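Local structure of MNMC2 (Aquifex aeolicus, 3VYW) at residues R36-P41 with E291-L296; L107-A112 with E149-L154; K124-I129 with R165-V170. The protein is a tRNA methyltransferase that uses S-adenosylmethionine in wobble-uridine modification, working without the oxidase domain to which its counterparts are usually fused. One frame throughout, in Å; residues are numbered along the deposited sequence.

Contact 1: R36-P41 with E291-L296; sequences RFAYNP and EPLEIL
Leu-293 and Leu-296, one turn apart at the start of helix 292-303, both bring their CD2 methyls up to Ala-38, the first residue to leave helical geometry after helix 24-37. Leu-296 CD2 comes within 3.9 Å of Ala-38 CA and also touches the alanine methyl. Leu-293 CD2 reaches Ala-38 CB at 4.1 Å, so the small side chain meets two leucine methyls at once. The same Leu-293 CD2 lies 4.0 Å from Tyr-39 CE2, coming at the phenol ring on a slant with Leu-293 CG close behind. The other branch of the fork goes to Pro-41, where Leu-293 CD1 is 4.4 Å from CG, a looser touch.

The two leucines get there by different rotations. Leu-296 swings CG anti to its backbone N (chi1 178°), whereas Leu-293 keeps CG anti to the carbonyl carbon (chi1 -78°), and the CD2 methyls of Leu-293 and Leu-296 end up 4.7 Å apart. No hydrogen bond crosses between 36-41 and 291-296; the join is apolar, and the backbones stay well separated, with Ala-38 CA 7.3 Å from Leu-293 CA.

Polar partners outside help fix the 36-41 backbone: Arg-3 bonds the carbonyl oxygens of Ala-38 and Tyr-39, and Asn-40 pairs with Lys-61 and Thr-62. Tyr-39 rests on Lys-199, its side chain about 7 Å from that of Asn-200, which binds S-adenosylmethionine. In the fold, the start of helix 292-303 packs on the end of helix 24-37, both leucines also touching Phe-34, while Leu-293 reaches Tyr-10 of helix 3-18.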
loop_
_atom_site.group_PDB
_atom_site.type_symbol
_atom_site.label_atom_id
_atom_site.label_comp_id
_atom_site.label_asym_id
_atom_site.label_seq_id
_atom_site.Cartn_x
_atom_site.Cartn_y
_atom_site.Cartn_z
ATOM N N ARG A 36 19.109 0.531 -9.587
ATOM C CA ARG A 36 18.302 1.711 -9.447
ATOM C C ARG A 36 16.957 1.604 -8.703
ATOM O O ARG A 36 16.607 2.485 -7.996
ATOM C CB ARG A 36 18.225 2.465 -10.764
ATOM C CG ARG A 36 16.858 2.682 -11.294
ATOM C CD ARG A 36 16.805 3.815 -12.250
ATOM N NE ARG A 36 17.385 3.469 -13.510
ATOM C CZ ARG A 36 18.051 4.316 -14.246
ATOM N NH1 ARG A 36 18.217 5.546 -13.854
ATOM N NH2 ARG A 36 18.559 3.921 -15.360
ATOM N N PHE A 37 16.214 0.530 -8.879
ATOM C CA PHE A 37 14.901 0.412 -8.271
ATOM C C PHE A 37 14.786 -0.260 -6.933
ATOM O O PHE A 37 13.810 -0.124 -6.301
ATOM C CB PHE A 37 13.952 -0.298 -9.203
ATOM C CG PHE A 37 13.657 0.450 -10.430
ATOM C CD1 PHE A 37 13.511 -0.191 -11.601
ATOM C CD2 PHE A 37 13.549 1.785 -10.404
ATOM C CE1 PHE A 37 13.262 0.498 -12.741
ATOM C CE2 PHE A 37 13.290 2.488 -11.539
ATOM C CZ PHE A 37 13.144 1.843 -12.708
ATOM N N ALA A 38 15.773 -1.025 -6.535
ATOM C CA ALA A 38 15.705 -1.769 -5.300
ATOM C C ALA A 38 15.891 -0.929 -4.084
ATOM O O ALA A 38 16.369 0.146 -4.152
ATOM C CB ALA A 38 16.683 -2.917 -5.304
ATOM N N TYR A 39 15.484 -1.452 -2.963
ATOM C CA TYR A 39 15.672 -0.789 -1.699
ATOM C C TYR A 39 17.024 -1.041 -1.055
ATOM O O TYR A 39 17.930 -1.523 -1.687
ATOM C CB TYR A 39 14.525 -1.087 -0.753
ATOM C CG TYR A 39 14.517 -2.444 -0.168
ATOM C CD1 TYR A 39 13.620 -2.774 0.782
ATOM C CD2 TYR A 39 15.395 -3.382 -0.573
ATOM C CE1 TYR A 39 13.594 -4.019 1.323
ATOM C CE2 TYR A 39 15.390 -4.619 -0.035
ATOM C CZ TYR A 39 14.477 -4.928 0.911
ATOM O OH TYR A 39 14.458 -6.154 1.463
ATOM N N ASN A 40 17.179 -0.641 0.185
ATOM C CA ASN A 40 18.422 -0.830 0.852
ATOM C C ASN A 40 18.387 -1.902 1.924
ATOM O O ASN A 40 18.230 -1.608 3.066
ATOM C CB ASN A 40 18.850 0.481 1.478
ATOM C CG ASN A 40 18.305 1.679 0.770
ATOM O OD1 ASN A 40 18.630 1.934 -0.343
ATOM N ND2 ASN A 40 17.529 2.439 1.448
ATOM N N PRO A 41 18.676 -3.130 1.543
ATOM C CA PRO A 41 18.632 -4.309 2.395
ATOM C C PRO A 41 19.593 -4.254 3.560
ATOM O O PRO A 41 19.345 -4.841 4.566
ATOM C CB PRO A 41 19.066 -5.419 1.457
ATOM C CG PRO A 41 19.084 -4.823 0.112
ATOM C CD PRO A 41 19.402 -3.404 0.315
ATOM N N GLU A 291 10.775 -13.967 -1.825
ATOM C CA GLU A 291 11.517 -12.834 -1.356
ATOM C C GLU A 291 11.203 -11.633 -2.171
ATOM O O GLU A 291 11.037 -11.710 -3.340
ATOM C CB GLU A 291 12.999 -13.097 -1.454
ATOM C CG GLU A 291 13.522 -14.149 -0.528
ATOM C CD GLU A 291 14.833 -13.747 0.068
ATOM O OE1 GLU A 291 14.825 -12.876 0.932
ATOM O OE2 GLU A 291 15.876 -14.269 -0.333
ATOM N N PRO A 292 11.164 -10.507 -1.524
ATOM C CA PRO A 292 10.778 -9.274 -2.162
ATOM C C PRO A 292 11.724 -8.909 -3.255
ATOM O O PRO A 292 11.288 -8.452 -4.244
ATOM C CB PRO A 292 10.880 -8.288 -1.036
ATOM C CG PRO A 292 10.474 -9.082 0.130
ATOM C CD PRO A 292 10.868 -10.491 -0.098
ATOM N N LEU A 293 12.999 -9.119 -3.080
ATOM C CA LEU A 293 13.928 -8.745 -4.103
ATOM C C LEU A 293 13.693 -9.526 -5.335
ATOM O O LEU A 293 13.884 -9.047 -6.405
ATOM C CB LEU A 293 15.343 -8.892 -3.644
ATOM C CG LEU A 293 15.717 -7.730 -2.761
ATOM C CD1 LEU A 293 17.053 -8.000 -2.151
ATOM C CD2 LEU A 293 15.714 -6.452 -3.546
ATOM N N GLU A 294 13.308 -10.761 -5.132
ATOM C CA GLU A 294 13.034 -11.724 -6.161
ATOM C C GLU A 294 11.857 -11.370 -7.013
ATOM O O GLU A 294 11.845 -11.603 -8.167
ATOM C CB GLU A 294 12.805 -13.077 -5.511
ATOM C CG GLU A 294 14.039 -13.941 -5.446
ATOM C CD GLU A 294 13.898 -15.105 -4.512
ATOM O OE1 GLU A 294 12.786 -15.448 -4.166
ATOM O OE2 GLU A 294 14.900 -15.677 -4.126
ATOM N N ILE A 295 10.833 -10.852 -6.377
ATOM C CA ILE A 295 9.626 -10.456 -7.027
ATOM C C ILE A 295 9.930 -9.332 -7.942
ATOM O O ILE A 295 9.428 -9.256 -9.009
ATOM C CB ILE A 295 8.591 -10.021 -6.003
ATOM C CG1 ILE A 295 8.062 -11.239 -5.279
ATOM C CG2 ILE A 295 7.467 -9.290 -6.673
ATOM C CD1 ILE A 295 7.300 -10.968 -4.031
ATOM N N LEU A 296 10.773 -8.443 -7.494
ATOM C CA LEU A 296 11.265 -7.389 -8.311
ATOM C C LEU A 296 12.083 -7.879 -9.474
ATOM O O LEU A 296 11.931 -7.396 -10.547
ATOM C CB LEU A 296 12.068 -6.404 -7.465
ATOM C CG LEU A 296 12.744 -5.213 -8.144
ATOM C CD1 LEU A 296 11.760 -4.333 -8.854
ATOM C CD2 LEU A 296 13.508 -4.378 -7.178
#

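Contact 2: L107-A112 with E149-L154; sequences LGYNLA and EIHEFL. With SAM (S-adenosylmethionine), chain E.
His-151 reaches across from helix 148-157 to the loop that holds S-adenosylmethionine. Its chi1 of -163° sets the ring beside the carbonyl carbon, facing 107-112. CB starts out beside the methyl of Ala-112, and His-151 CD2 lies 3.8 Å from Ala-112 CB. On the other side of the tip, His-151 CE1 meets Tyr-109 CE1 at 3.5 Å. This is an offset edge-to-face pair: the tyrosine turns its edge toward the imidazole face, with the planes at 71°. At the tip, NE2 donates to the carbonyl oxygen of Leu-107 (2.8 Å, 156°), almost exactly in the imidazole plane. ND1 takes a weak hydrogen bond from the backbone N of Leu-143, and Tyr-109 OH bonds Lys-56 O, so both rings are held at more than one point.

Beside the histidine, Leu-154 fills in: its CD2 is 3.5 Å from Gly-108 O and 3.7 Å from Leu-111 CB. Gly-108 precedes the helix with a positive phi that calls for glycine, and a side chain there would also run into Leu-154.

The loop is the glycine-rich turn after the first strand of a Rossmann-like methyltransferase. Its backbone grips the cofactor carboxylate: Leu-107 N is 3.0 Å and Tyr-109 N 3.2 Å from SAM O, and Asn-110 N bonds OXT weakly. Amides at a helix N terminus are suited to a carboxylate, whose negative charge the helix would probably favour. His-151, in the second shell, holds the turn by the Leu-107 carbonyl, which points away from the cofactor, and probably steadies the amides that do the binding.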
loop_
_atom_site.group_PDB
_atom_site.type_symbol
_atom_site.label_atom_id
_atom_site.label_comp_id
_atom_site.label_asym_id
_atom_site.label_seq_id
_atom_site.Cartn_x
_atom_site.Cartn_y
_atom_site.Cartn_z
ATOM N N LEU A 107 2.173 4.469 11.188
ATOM C CA LEU A 107 2.057 5.248 12.384
ATOM C C LEU A 107 0.627 5.400 12.781
ATOM O O LEU A 107 0.330 6.001 13.756
ATOM C CB LEU A 107 2.692 6.590 12.201
ATOM C CG LEU A 107 3.942 6.573 11.379
ATOM C CD1 LEU A 107 4.386 7.985 11.192
ATOM C CD2 LEU A 107 5.002 5.817 12.110
ATOM N N GLY A 108 -0.248 4.808 12.009
ATOM C CA GLY A 108 -1.649 4.844 12.287
ATOM C C GLY A 108 -2.390 6.057 11.823
ATOM O O GLY A 108 -3.468 6.277 12.245
ATOM N N TYR A 109 -1.777 6.837 10.959
ATOM C CA TYR A 109 -2.328 8.084 10.486
ATOM C C TYR A 109 -3.600 7.995 9.697
ATOM O O TYR A 109 -4.487 8.736 9.931
ATOM C CB TYR A 109 -1.314 8.777 9.616
ATOM C CG TYR A 109 -0.208 9.456 10.339
ATOM C CD1 TYR A 109 -0.035 9.329 11.692
ATOM C CD2 TYR A 109 0.666 10.218 9.669
ATOM C CE1 TYR A 109 0.987 9.960 12.333
ATOM C CE2 TYR A 109 1.682 10.840 10.304
ATOM C CZ TYR A 109 1.833 10.714 11.631
ATOM O OH TYR A 109 2.856 11.366 12.226
ATOM N N ASN A 110 -3.668 7.094 8.749
ATOM C CA ASN A 110 -4.829 6.983 7.934
ATOM C C ASN A 110 -5.990 6.637 8.797
ATOM O O ASN A 110 -7.038 7.163 8.651
ATOM C CB ASN A 110 -4.677 5.844 6.948
ATOM C CG ASN A 110 -3.873 6.196 5.732
ATOM O OD1 ASN A 110 -3.688 7.324 5.394
ATOM N ND2 ASN A 110 -3.393 5.199 5.079
ATOM N N LEU A 111 -5.789 5.702 9.693
ATOM C CA LEU A 111 -6.829 5.247 10.555
ATOM C C LEU A 111 -7.334 6.310 11.479
ATOM O O LEU A 111 -8.491 6.425 11.685
ATOM C CB LEU A 111 -6.350 4.049 11.342
ATOM C CG LEU A 111 -6.153 2.813 10.511
ATOM C CD1 LEU A 111 -5.714 1.634 11.324
ATOM C CD2 LEU A 111 -7.384 2.465 9.722
ATOM N N ALA A 112 -6.438 7.062 12.063
ATOM C CA ALA A 112 -6.791 8.149 12.911
ATOM C C ALA A 112 -7.514 9.252 12.190
ATOM O O ALA A 112 -8.462 9.774 12.681
ATOM C CB ALA A 112 -5.559 8.693 13.575
ATOM N N GLU A 149 -5.852 14.008 19.601
ATOM C CA GLU A 149 -6.652 13.264 20.547
ATOM C C GLU A 149 -7.042 11.917 20.040
ATOM O O GLU A 149 -7.032 10.935 20.748
ATOM C CB GLU A 149 -7.928 14.008 20.788
ATOM C CG GLU A 149 -8.167 14.352 22.214
ATOM C CD GLU A 149 -7.343 15.525 22.655
ATOM O OE1 GLU A 149 -7.867 16.649 22.688
ATOM O OE2 GLU A 149 -6.170 15.324 22.984
ATOM N N ILE A 150 -7.477 11.924 18.803
ATOM C CA ILE A 150 -7.881 10.754 18.074
ATOM C C ILE A 150 -6.739 9.815 17.797
ATOM O O ILE A 150 -6.906 8.638 17.815
ATOM C CB ILE A 150 -8.580 11.167 16.791
ATOM C CG1 ILE A 150 -9.393 10.031 16.250
ATOM C CG2 ILE A 150 -7.586 11.594 15.760
ATOM C CD1 ILE A 150 -10.175 9.316 17.301
ATOM N N HIS A 151 -5.581 10.350 17.484
ATOM C CA HIS A 151 -4.442 9.518 17.282
ATOM C C HIS A 151 -3.966 8.773 18.492
ATOM O O HIS A 151 -3.633 7.612 18.417
ATOM C CB HIS A 151 -3.329 10.333 16.684
ATOM C CG HIS A 151 -2.257 9.507 16.073
ATOM N ND1 HIS A 151 -0.995 9.866 16.075
ATOM C CD2 HIS A 151 -2.310 8.300 15.448
ATOM C CE1 HIS A 151 -0.281 8.947 15.476
ATOM N NE2 HIS A 151 -1.087 7.988 15.097
ATOM N N GLU A 152 -3.906 9.456 19.616
ATOM C CA GLU A 152 -3.534 8.874 20.875
ATOM C C GLU A 152 -4.527 7.850 21.298
ATOM O O GLU A 152 -4.191 6.862 21.861
ATOM C CB GLU A 152 -3.349 9.933 21.943
ATOM C CG GLU A 152 -2.078 10.732 21.757
ATOM C CD GLU A 152 -1.811 11.693 22.868
ATOM O OE1 GLU A 152 -1.547 12.872 22.597
ATOM O OE2 GLU A 152 -1.841 11.249 24.013
ATOM N N PHE A 153 -5.774 8.100 21.005
ATOM C CA PHE A 153 -6.816 7.171 21.298
ATOM C C PHE A 153 -6.656 5.868 20.560
ATOM O O PHE A 153 -6.862 4.836 21.120
ATOM C CB PHE A 153 -8.126 7.850 20.974
ATOM C CG PHE A 153 -9.306 6.953 20.907
ATOM C CD1 PHE A 153 -10.191 6.921 21.922
ATOM C CD2 PHE A 153 -9.571 6.217 19.794
ATOM C CE1 PHE A 153 -11.296 6.137 21.855
ATOM C CE2 PHE A 153 -10.661 5.423 19.722
ATOM C CZ PHE A 153 -11.534 5.391 20.749
ATOM N N LEU A 154 -6.313 5.923 19.289
ATOM C CA LEU A 154 -6.025 4.746 18.516
ATOM C C LEU A 154 -4.813 4.004 18.989
ATOM O O LEU A 154 -4.788 2.826 19.026
ATOM C CB LEU A 154 -5.850 5.106 17.060
ATOM C CG LEU A 154 -5.493 3.985 16.110
ATOM C CD1 LEU A 154 -6.657 3.061 15.957
ATOM C CD2 LEU A 154 -5.135 4.546 14.774
HETATM N N SAM E . -0.235 3.457 6.745
HETATM C CA SAM E . 0.768 4.025 7.564
HETATM C C SAM E . 0.131 5.233 8.132
HETATM O O SAM E . 0.619 5.872 9.031
HETATM O OXT SAM E . -0.938 5.553 7.704
HETATM C CB SAM E . 1.975 4.179 6.665
HETATM C CG SAM E . 2.623 2.795 6.549
HETATM S SD SAM E . 3.957 2.652 5.601
HETATM C CE SAM E . 3.654 3.368 4.170
HETATM C "C5'" SAM E . 4.279 1.064 5.248
HETATM C "C4'" SAM E . 4.010 0.041 6.359
HETATM O "O4'" SAM E . 3.846 -1.243 5.790
HETATM C "C3'" SAM E . 5.142 -0.122 7.351
HETATM O "O3'" SAM E . 4.620 -0.235 8.656
HETATM C "C2'" SAM E . 5.768 -1.438 6.982
HETATM O "O2'" SAM E . 6.343 -2.044 8.106
HETATM C "C1'" SAM E . 4.590 -2.214 6.496
HETATM N N9 SAM E . 4.919 -3.404 5.682
HETATM C C8 SAM E . 5.756 -3.492 4.677
HETATM N N7 SAM E . 5.791 -4.707 4.166
HETATM C C5 SAM E . 4.963 -5.439 4.849
HETATM C C6 SAM E . 4.520 -6.826 4.827
HETATM N N6 SAM E . 4.983 -7.703 3.954
HETATM N N1 SAM E . 3.637 -7.195 5.710
HETATM C C2 SAM E . 3.148 -6.364 6.580
HETATM N N3 SAM E . 3.511 -5.119 6.659
HETATM C C4 SAM E . 4.399 -4.589 5.844
#

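Contact 3: K124-I129 with R165-V170; sequences KLRVEI and RLSLKV
Four backbone hydrogen bonds join strand 126-133 to strand 166-172. Val-127 N gives to Arg-165 O at a short 2.5 Å, and Ser-167 N returns one to Val-127 O at 2.7 Å, close to straight at 177°. Further on, Ile-129 N bonds Ser-167 O (2.8 Å) and Lys-169 N bonds Ile-129 O (2.9 Å). Val-127 and Ile-129 each donate and accept, the regular parallel pattern, and the strand directions differ by only 7°.

Arg-126 brings the next polar layer. Its first torsion (chi1 -175°) carries CG away from the backbone N and the chain bends at chi2, which lays the guanidinium across the neighbouring strand, one face over Ser-167 N and NH2 3.5 Å from Ser-167 CB. Its charge is met by Glu-162, in a salt bridge to NH2, while NH1 bonds Gly-163 O; Ser-167 OG bonds the other oxygen of Glu-162. Putting a leucine in place of Arg-126 would probably leave Glu-162 without its charged mate and Gly-163 O without this donor, slackening the hold on the turn before Arg-165. Glu-128 points to the same face as Ser-167, its carboxylate paired with Arg-99.

The other face is apolar. Leu-166 CD1 meets Ile-129 CD1 at 4.1 Å, the two side chains crossing at a slant, and also lies 4.2 Å from Val-127 CB. Next along, Ile-129 CG2 and Leu-168 CD2 are 4.3 Å apart. Helices 109-121 and 148-157 cover this side, Val-127 touching Leu-115 and Leu-166 touching Phe-153. The pair of strands is therefore two-sided: hydrocarbon on the helix-covered face of the Rossmann-like sheet, and on the reverse Arg-126, Glu-128 and Ser-167, whose polar ends are matched by Glu-162, Gly-163 and Arg-99.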
loop_
_atom_site.group_PDB
_atom_site.type_symbol
_atom_site.label_atom_id
_atom_site.label_comp_id
_atom_site.label_asym_id
_atom_site.label_seq_id
_atom_site.Cartn_x
_atom_site.Cartn_y
_atom_site.Cartn_z
ATOM N N LYS A 124 -22.174 7.764 16.202
ATOM C CA LYS A 124 -22.589 6.481 16.706
ATOM C C LYS A 124 -22.115 5.272 15.936
ATOM O O LYS A 124 -22.463 4.166 16.256
ATOM C CB LYS A 124 -24.098 6.468 16.809
ATOM C CG LYS A 124 -24.653 7.709 17.463
ATOM C CD LYS A 124 -25.255 7.382 18.810
ATOM C CE LYS A 124 -24.698 8.281 19.889
ATOM N NZ LYS A 124 -25.501 9.527 20.027
ATOM N N LEU A 125 -21.330 5.506 14.910
ATOM C CA LEU A 125 -20.884 4.485 13.993
ATOM C C LEU A 125 -19.957 3.452 14.562
ATOM O O LEU A 125 -19.020 3.763 15.215
ATOM C CB LEU A 125 -20.172 5.175 12.854
ATOM C CG LEU A 125 -19.926 4.366 11.612
ATOM C CD1 LEU A 125 -21.196 4.309 10.831
ATOM C CD2 LEU A 125 -18.862 5.090 10.836
ATOM N N ARG A 126 -20.196 2.205 14.265
ATOM C CA ARG A 126 -19.312 1.203 14.752
ATOM C C ARG A 126 -18.317 0.934 13.673
ATOM O O ARG A 126 -18.676 0.741 12.563
ATOM C CB ARG A 126 -20.094 -0.045 15.091
ATOM C CG ARG A 126 -19.291 -1.143 15.738
ATOM C CD ARG A 126 -19.522 -2.446 15.016
ATOM N NE ARG A 126 -18.614 -3.486 15.448
ATOM C CZ ARG A 126 -18.133 -3.595 16.672
ATOM N NH1 ARG A 126 -18.470 -2.720 17.586
ATOM N NH2 ARG A 126 -17.308 -4.572 16.972
ATOM N N VAL A 127 -17.048 0.957 14.000
ATOM C CA VAL A 127 -16.051 0.809 12.980
ATOM C C VAL A 127 -15.236 -0.436 13.140
ATOM O O VAL A 127 -14.718 -0.685 14.174
ATOM C CB VAL A 127 -15.131 2.004 12.970
ATOM C CG1 VAL A 127 -14.271 1.955 11.754
ATOM C CG2 VAL A 127 -15.925 3.273 12.962
ATOM N N GLU A 128 -15.125 -1.220 12.087
ATOM C CA GLU A 128 -14.288 -2.399 12.119
ATOM C C GLU A 128 -13.010 -2.228 11.316
ATOM O O GLU A 128 -13.043 -2.075 10.137
ATOM C CB GLU A 128 -15.034 -3.581 11.549
ATOM C CG GLU A 128 -16.163 -4.099 12.381
ATOM C CD GLU A 128 -16.712 -5.393 11.838
ATOM O OE1 GLU A 128 -17.894 -5.440 11.473
ATOM O OE2 GLU A 128 -15.963 -6.372 11.776
ATOM N N ILE A 129 -11.880 -2.286 11.988
ATOM C CA ILE A 129 -10.606 -2.205 11.337
ATOM C C ILE A 129 -9.753 -3.436 11.531
ATOM O O ILE A 129 -9.535 -3.868 12.616
ATOM C CB ILE A 129 -9.803 -1.020 11.859
ATOM C CG1 ILE A 129 -10.588 0.247 11.679
ATOM C CG2 ILE A 129 -8.497 -0.900 11.133
ATOM C CD1 ILE A 129 -10.027 1.389 12.460
ATOM N N ARG A 165 -18.242 1.112 19.854
ATOM C CA ARG A 165 -17.957 1.687 18.550
ATOM C C ARG A 165 -16.893 1.035 17.689
ATOM O O ARG A 165 -16.986 1.042 16.499
ATOM C CB ARG A 165 -17.687 3.162 18.661
ATOM C CG ARG A 165 -18.859 3.925 19.173
ATOM C CD ARG A 165 -18.699 5.394 18.911
ATOM N NE ARG A 165 -17.469 5.897 19.479
ATOM C CZ ARG A 165 -17.087 7.152 19.417
ATOM N NH1 ARG A 165 -17.832 8.046 18.820
ATOM N NH2 ARG A 165 -15.954 7.508 19.970
ATOM N N LEU A 166 -15.838 0.548 18.290
ATOM C CA LEU A 166 -14.668 0.260 17.526
ATOM C C LEU A 166 -14.161 -1.140 17.651
ATOM O O LEU A 166 -13.978 -1.626 18.718
ATOM C CB LEU A 166 -13.574 1.226 17.932
ATOM C CG LEU A 166 -12.205 0.960 17.359
ATOM C CD1 LEU A 166 -12.184 1.217 15.885
ATOM C CD2 LEU A 166 -11.210 1.838 18.040
ATOM N N SER A 167 -13.885 -1.781 16.537
ATOM C CA SER A 167 -13.191 -3.040 16.575
ATOM C C SER A 167 -11.847 -2.910 15.886
ATOM O O SER A 167 -11.779 -2.453 14.797
ATOM C CB SER A 167 -14.013 -4.088 15.896
ATOM O OG SER A 167 -13.551 -5.344 16.282
ATOM N N LEU A 168 -10.775 -3.278 16.553
ATOM C CA LEU A 168 -9.448 -3.130 16.004
ATOM C C LEU A 168 -8.647 -4.406 16.071
ATOM O O LEU A 168 -8.520 -4.978 17.097
ATOM C CB LEU A 168 -8.726 -2.058 16.804
ATOM C CG LEU A 168 -7.855 -1.004 16.164
ATOM C CD1 LEU A 168 -7.027 -0.350 17.237
ATOM C CD2 LEU A 168 -6.964 -1.577 15.106
ATOM N N LYS A 169 -8.118 -4.879 14.972
ATOM C CA LYS A 169 -7.070 -5.860 15.057
ATOM C C LYS A 169 -5.960 -5.532 14.127
ATOM O O LYS A 169 -6.165 -5.459 12.962
ATOM C CB LYS A 169 -7.565 -7.254 14.748
ATOM C CG LYS A 169 -9.054 -7.411 14.759
ATOM C CD LYS A 169 -9.478 -8.732 15.368
ATOM C CE LYS A 169 -10.332 -9.530 14.406
ATOM N NZ LYS A 169 -11.524 -8.785 13.946
ATOM N N VAL A 170 -4.769 -5.392 14.635
ATOM C CA VAL A 170 -3.640 -5.212 13.796
ATOM C C VAL A 170 -2.918 -6.503 13.914
ATOM O O VAL A 170 -2.558 -6.877 14.974
ATOM C CB VAL A 170 -2.764 -4.110 14.336
ATOM C CG1 VAL A 170 -1.541 -3.948 13.487
ATOM C CG2 VAL A 170 -3.524 -2.828 14.387
#

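How the contacts relate
From the N terminus, the chain leaves helix 24-37 at 36-41 and is met, some 250 residues later, by 291-296, so contact 1 closes a loop that holds nearly the whole methyltransferase fold. Contacts 2 and 3 nest inside it and cross each other: 107-112, 124-129, 149-154 and 165-170 alternate along two successive beta-alpha-beta crossovers. Contact 2 joins the two crossover helices, contact 3 the neighbouring parallel strands 126-133 and 166-172 of the large sheet. They touch, centres 13 Å apart, through Leu-154 with Leu-168 and Leu-111 with Ile-129. Contact 1 lies across the chain's centre, its nearest atoms about 17 Å from contact 2.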